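Uncharacterized protein (Sinorhizobium meliloti, PDB 3U5R) is of unknown function but has a thioredoxin-like fold of the AhpC/TSA family, which suggests an antioxidant or oxidoreductase role. Local coordinates at residues G140-C143 / T144-F148; L149-R152 / E153-V157. All blocks are in the same frame, centred on the assembly; numbering follows the deposited sequence.

How the interactions relate
Both interactions are local contacts within one continuous stretch of chain, and they follow each other in series: interaction 1 (140-148) carries the backbone from helix 134-139 through a cis-proline into strand 146-150, and interaction 2 (149-157) takes it round a hairpin into strand 156-160. Their centres lie about 16 Å apart, interaction 1 about 7 Å and interaction 2 about 14 Å from the chain's centre. They meet where Phe148 CB packs on Leu156 CD1 at 3.7 Å. Strand 146-150 is shared, and with strand 156-160 it forms the antiparallel side of the five-stranded mixed sheet, so interaction 1 leads into the hairpin and interaction 2 closes its connecting turn, within a thioredoxin-like core.

Interaction 1 of 2, residues G140-C143 / T144-F148; sequences GAAC and TPDFF
Asp146 reaches back to the segment that follows the helix and takes the backbone N-H of Ala142 on its carboxylate. Ala142 N lies 3.0 Å from Asp146 OD2, and the bond is nearly straight (168°), meeting the oxygen almost along its C-O axis. With CG roughly opposite the backbone N (chi1 -150°), OD2 is brought to Ala142 N, while the CB of this aspartate abuts the carbonyl oxygen of Cys143, with Cys143 O 3.2 Å from Asp146 CB. The same OD2 accepts a second bond from a water, 2.7 Å from Asp146 OD2, which also donates to the carbonyl of Gly140. One carboxylate oxygen thus ties together two peptide groups of the segment that leaves the helix.

Phe148 works beside it. Its ring stands on the same side of the strand, and its far end, CZ, comes 3.9 Å from Ala141 N; Gly140 C lies at the ring edge, and the methyl of Ala141 is a looser neighbour. Cys143 turns its sulfur between its own N and carbonyl carbon (chi1 62°), leaving SG 3.8 Å from Pro145 O.

A cis peptide bond joins Thr144 to Pro145, the cis-proline that precedes this strand in thioredoxin-like folds. Gly140, with positive phi, is the C' residue of the Schellman motif that ends helix 134-139. From there Ala142 and Thr144 form backbone hydrogen bonds with Ile203, just beyond strand 199-202, and with Cys201 in it, Pro145 rests on helix 72-75, and Asp146 and Phe148 bond through their backbones to strand 61-66.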
loop_
_atom_site.group_PDB
_atom_site.type_symbol
_atom_site.label_atom_id
_atom_site.label_comp_id
_atom_site.label_asym_id
_atom_site.label_seq_id
_atom_site.Cartn_x
_atom_site.Cartn_y
_atom_site.Cartn_z
ATOM N N GLY A 140 -4.984 -1.405 -10.745
ATOM C CA GLY A 140 -5.668 -0.153 -11.033
ATOM C C GLY A 140 -5.373 0.906 -9.959
ATOM O O GLY A 140 -6.275 1.683 -9.603
ATOM N N ALA A 141 -4.122 0.934 -9.464
ATOM C CA ALA A 141 -3.611 2.043 -8.665
ATOM C C ALA A 141 -3.518 3.333 -9.476
ATOM O O ALA A 141 -3.129 3.327 -10.670
ATOM C CB ALA A 141 -2.199 1.685 -8.047
ATOM N N ALA A 142 -3.872 4.444 -8.836
ATOM C CA ALA A 142 -3.849 5.753 -9.501
ATOM C C ALA A 142 -2.959 6.787 -8.786
ATOM O O ALA A 142 -2.475 7.696 -9.407
ATOM C CB ALA A 142 -5.260 6.338 -9.618
ATOM N N CYS A 143 -2.759 6.640 -7.473
ATOM C CA CYS A 143 -2.011 7.649 -6.715
ATOM C C CYS A 143 -1.221 6.997 -5.575
ATOM O O CYS A 143 -1.340 5.764 -5.300
ATOM C CB CYS A 143 -3.033 8.629 -6.121
ATOM S SG CYS A 143 -4.203 7.840 -4.965
ATOM N N THR A 144 -0.411 7.788 -4.883
ATOM C CA THR A 144 0.321 7.250 -3.721
ATOM C C THR A 144 -0.127 8.135 -2.575
ATOM O O THR A 144 -0.034 9.357 -2.700
ATOM C CB THR A 144 1.867 7.348 -3.927
ATOM O OG1 THR A 144 2.203 8.725 -4.133
ATOM C CG2 THR A 144 2.342 6.469 -5.184
ATOM N N PRO A 145 -0.565 7.560 -1.443
ATOM C CA PRO A 145 -0.659 6.146 -1.181
ATOM C C PRO A 145 -1.987 5.627 -1.715
ATOM O O PRO A 145 -2.989 6.361 -1.690
ATOM C CB PRO A 145 -0.724 6.086 0.318
ATOM C CG PRO A 145 -1.496 7.384 0.729
ATOM C CD PRO A 145 -1.091 8.385 -0.331
ATOM N N ASP A 146 -2.014 4.366 -2.166
ATOM C CA ASP A 146 -3.277 3.719 -2.612
ATOM C C ASP A 146 -3.353 2.369 -1.916
ATOM O O ASP A 146 -2.463 1.532 -2.118
ATOM C CB ASP A 146 -3.237 3.517 -4.148
ATOM C CG ASP A 146 -4.626 3.559 -4.779
ATOM O OD1 ASP A 146 -5.618 3.331 -4.045
ATOM O OD2 ASP A 146 -4.700 3.867 -5.982
ATOM N N PHE A 147 -4.312 2.188 -1.013
ATOM C CA PHE A 147 -4.367 0.983 -0.194
ATOM C C PHE A 147 -5.446 0.002 -0.632
ATOM O O PHE A 147 -6.618 0.394 -0.774
ATOM C CB PHE A 147 -4.698 1.379 1.256
ATOM C CG PHE A 147 -3.651 2.286 1.896
ATOM C CD1 PHE A 147 -2.485 1.727 2.433
ATOM C CD2 PHE A 147 -3.859 3.680 2.010
ATOM C CE1 PHE A 147 -1.515 2.544 3.051
ATOM C CE2 PHE A 147 -2.878 4.501 2.634
ATOM C CZ PHE A 147 -1.699 3.917 3.141
ATOM N N PHE A 148 -5.081 -1.275 -0.804
ATOM C CA PHE A 148 -6.053 -2.301 -1.207
ATOM C C PHE A 148 -5.966 -3.414 -0.155
ATOM O O PHE A 148 -4.913 -4.065 -0.047
ATOM C CB PHE A 148 -5.654 -2.905 -2.581
ATOM C CG PHE A 148 -5.651 -1.939 -3.774
ATOM C CD1 PHE A 148 -4.631 -1.006 -3.981
ATOM C CD2 PHE A 148 -6.652 -2.036 -4.763
ATOM C CE1 PHE A 148 -4.647 -0.145 -5.074
ATOM C CE2 PHE A 148 -6.654 -1.230 -5.883
ATOM C CZ PHE A 148 -5.654 -0.269 -6.073
HETATM O O HOH W 1 -6.999 3.378 -7.370
#

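Interaction 2 of 2, residues L149-R152 / E153-V157; sequences LYDR and ERRLV
The Tyr150 ring receives Leu156 on one face: Leu156 CD1 stands 4.1 Å from the ring centroid in a CH-pi contact, 26° off the normal. Arg155 C lies at the edge of the same ring, near its plane, and Leu156 CB comes within 3.7 Å of Tyr150 CE1. The Arg154 guanidinium has Asp151 O at its edge, close to its plane, and that of Arg155 has Glu153 O in plane at its edge, bonded to NE.

Asp151 O accepts two donors, Arg154 N at 2.7 Å and Arg154 NH1 at 3.0 Å, which come from opposite faces of the carbonyl plane. The Arg154 chain, bent at chi2 (-59°), doubles back to bring NH1 there, and its CD packs against Tyr150 CB on the way. NH2 of this arginine is held by Ser59 O, linking the turn to the chain just before strand 61-66.

This is the loop of the beta hairpin between strands 146-150 and 156-160, built on a type I turn from Asp151 to Arg154. Tyr150 and Leu156 form an antiparallel non-hydrogen-bonded pair with their side chains on the same face of the sheet; Val157 N to Leu149 O, at 2.8 Å, and the longer bond from Asp151 N to Arg155 O lie on either side of it.

Asp151 also uses its carboxylate. Asp151 OD1 takes Arg155 N at 3.0 Å, the donor standing above the carboxylate plane, and weakly accepts Glu153 N. Nearby, Leu149 CG meets Val157 CG2 at 4.0 Å, and both residues pack on Val185 of helix 176-186.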
loop_
_atom_site.group_PDB
_atom_site.type_symbol
_atom_site.label_atom_id
_atom_site.label_comp_id
_atom_site.label_asym_id
_atom_site.label_seq_id
_atom_site.Cartn_x
_atom_site.Cartn_y
_atom_site.Cartn_z
ATOM N N LEU A 149 -7.034 -3.669 0.617
ATOM C CA LEU A 149 -7.015 -4.708 1.593
ATOM C C LEU A 149 -7.833 -5.922 1.068
ATOM O O LEU A 149 -9.003 -5.727 0.672
ATOM C CB LEU A 149 -7.667 -4.240 2.928
ATOM C CG LEU A 149 -7.646 -5.238 4.106
ATOM C CD1 LEU A 149 -6.172 -5.512 4.595
ATOM C CD2 LEU A 149 -8.458 -4.659 5.193
ATOM N N TYR A 150 -7.242 -7.120 1.182
ATOM C CA TYR A 150 -7.846 -8.393 0.779
ATOM C C TYR A 150 -8.061 -9.313 1.978
ATOM O O TYR A 150 -7.258 -9.316 2.928
ATOM C CB TYR A 150 -6.949 -9.103 -0.224
ATOM C CG TYR A 150 -6.776 -8.237 -1.434
ATOM C CD1 TYR A 150 -7.722 -8.268 -2.469
ATOM C CD2 TYR A 150 -5.683 -7.333 -1.519
ATOM C CE1 TYR A 150 -7.568 -7.466 -3.597
ATOM C CE2 TYR A 150 -5.554 -6.448 -2.635
ATOM C CZ TYR A 150 -6.507 -6.544 -3.654
ATOM O OH TYR A 150 -6.412 -5.689 -4.743
ATOM N N ASP A 151 -9.075 -10.174 1.872
ATOM C CA ASP A 151 -9.356 -11.184 2.883
ATOM C C ASP A 151 -8.697 -12.473 2.572
ATOM O O ASP A 151 -7.821 -12.561 1.686
ATOM C CB ASP A 151 -10.886 -11.319 3.084
ATOM C CG ASP A 151 -11.594 -11.895 1.813
ATOM O OD1 ASP A 151 -10.906 -12.376 0.867
ATOM O OD2 ASP A 151 -12.823 -11.857 1.791
ATOM N N ARG A 152 -9.129 -13.497 3.276
ATOM C CA ARG A 152 -8.536 -14.838 3.260
ATOM C C ARG A 152 -8.572 -15.429 1.827
ATOM O O ARG A 152 -7.653 -16.145 1.427
ATOM C CB ARG A 152 -9.297 -15.806 4.208
ATOM C CG ARG A 152 -9.318 -15.464 5.760
ATOM C CD ARG A 152 -9.206 -16.749 6.700
ATOM N NE ARG A 152 -7.942 -17.468 6.361
ATOM C CZ ARG A 152 -7.018 -17.900 7.228
ATOM N NH1 ARG A 152 -7.211 -17.767 8.533
ATOM N NH2 ARG A 152 -5.897 -18.467 6.775
ATOM N N GLU A 153 -9.604 -15.097 1.050
ATOM C CA GLU A 153 -9.652 -15.620 -0.326
ATOM C C GLU A 153 -9.242 -14.568 -1.285
ATOM O O GLU A 153 -9.527 -14.652 -2.460
ATOM C CB GLU A 153 -11.073 -16.150 -0.634
ATOM C CG GLU A 153 -11.448 -17.247 0.380
ATOM C CD GLU A 153 -10.760 -18.599 0.095
ATOM O OE1 GLU A 153 -9.991 -18.730 -0.910
ATOM O OE2 GLU A 153 -11.037 -19.557 0.870
ATOM N N ARG A 154 -8.501 -13.560 -0.780
ATOM C CA ARG A 154 -7.888 -12.556 -1.609
ATOM C C ARG A 154 -8.901 -11.861 -2.459
ATOM O O ARG A 154 -8.663 -11.603 -3.612
ATOM C CB ARG A 154 -6.710 -13.104 -2.408
ATOM C CG ARG A 154 -5.582 -13.640 -1.458
ATOM C CD ARG A 154 -5.047 -12.536 -0.496
ATOM N NE ARG A 154 -3.916 -13.052 0.283
ATOM C CZ ARG A 154 -3.907 -13.292 1.597
ATOM N NH1 ARG A 154 -4.949 -12.965 2.397
ATOM N NH2 ARG A 154 -2.779 -13.771 2.143
ATOM N N ARG A 155 -10.051 -11.544 -1.860
ATOM C CA ARG A 155 -11.011 -10.680 -2.510
ATOM C C ARG A 155 -10.940 -9.283 -1.878
ATOM O O ARG A 155 -10.825 -9.182 -0.637
ATOM C CB ARG A 155 -12.438 -11.205 -2.340
ATOM C CG ARG A 155 -12.562 -12.703 -2.635
ATOM C CD ARG A 155 -12.005 -13.086 -4.060
ATOM N NE ARG A 155 -11.916 -14.565 -4.187
ATOM C CZ ARG A 155 -12.848 -15.384 -4.753
ATOM N NH1 ARG A 155 -13.983 -14.904 -5.350
ATOM N NH2 ARG A 155 -12.637 -16.725 -4.737
ATOM N N LEU A 156 -11.082 -8.243 -2.700
ATOM C CA LEU A 156 -10.913 -6.865 -2.175
ATOM C C LEU A 156 -12.032 -6.480 -1.218
ATOM O O LEU A 156 -13.218 -6.542 -1.577
ATOM C CB LEU A 156 -10.861 -5.853 -3.318
ATOM C CG LEU A 156 -10.618 -4.360 -2.977
ATOM C CD1 LEU A 156 -9.186 -4.128 -2.471
ATOM C CD2 LEU A 156 -10.854 -3.497 -4.250
ATOM N N VAL A 157 -11.686 -6.098 0.011
ATOM C CA VAL A 157 -12.688 -5.724 1.000
ATOM C C VAL A 157 -12.611 -4.307 1.428
ATOM O O VAL A 157 -13.592 -3.782 1.967
ATOM C CB VAL A 157 -12.643 -6.590 2.273
ATOM C CG1 VAL A 157 -13.188 -8.059 1.974
ATOM C CG2 VAL A 157 -11.153 -6.702 2.887
#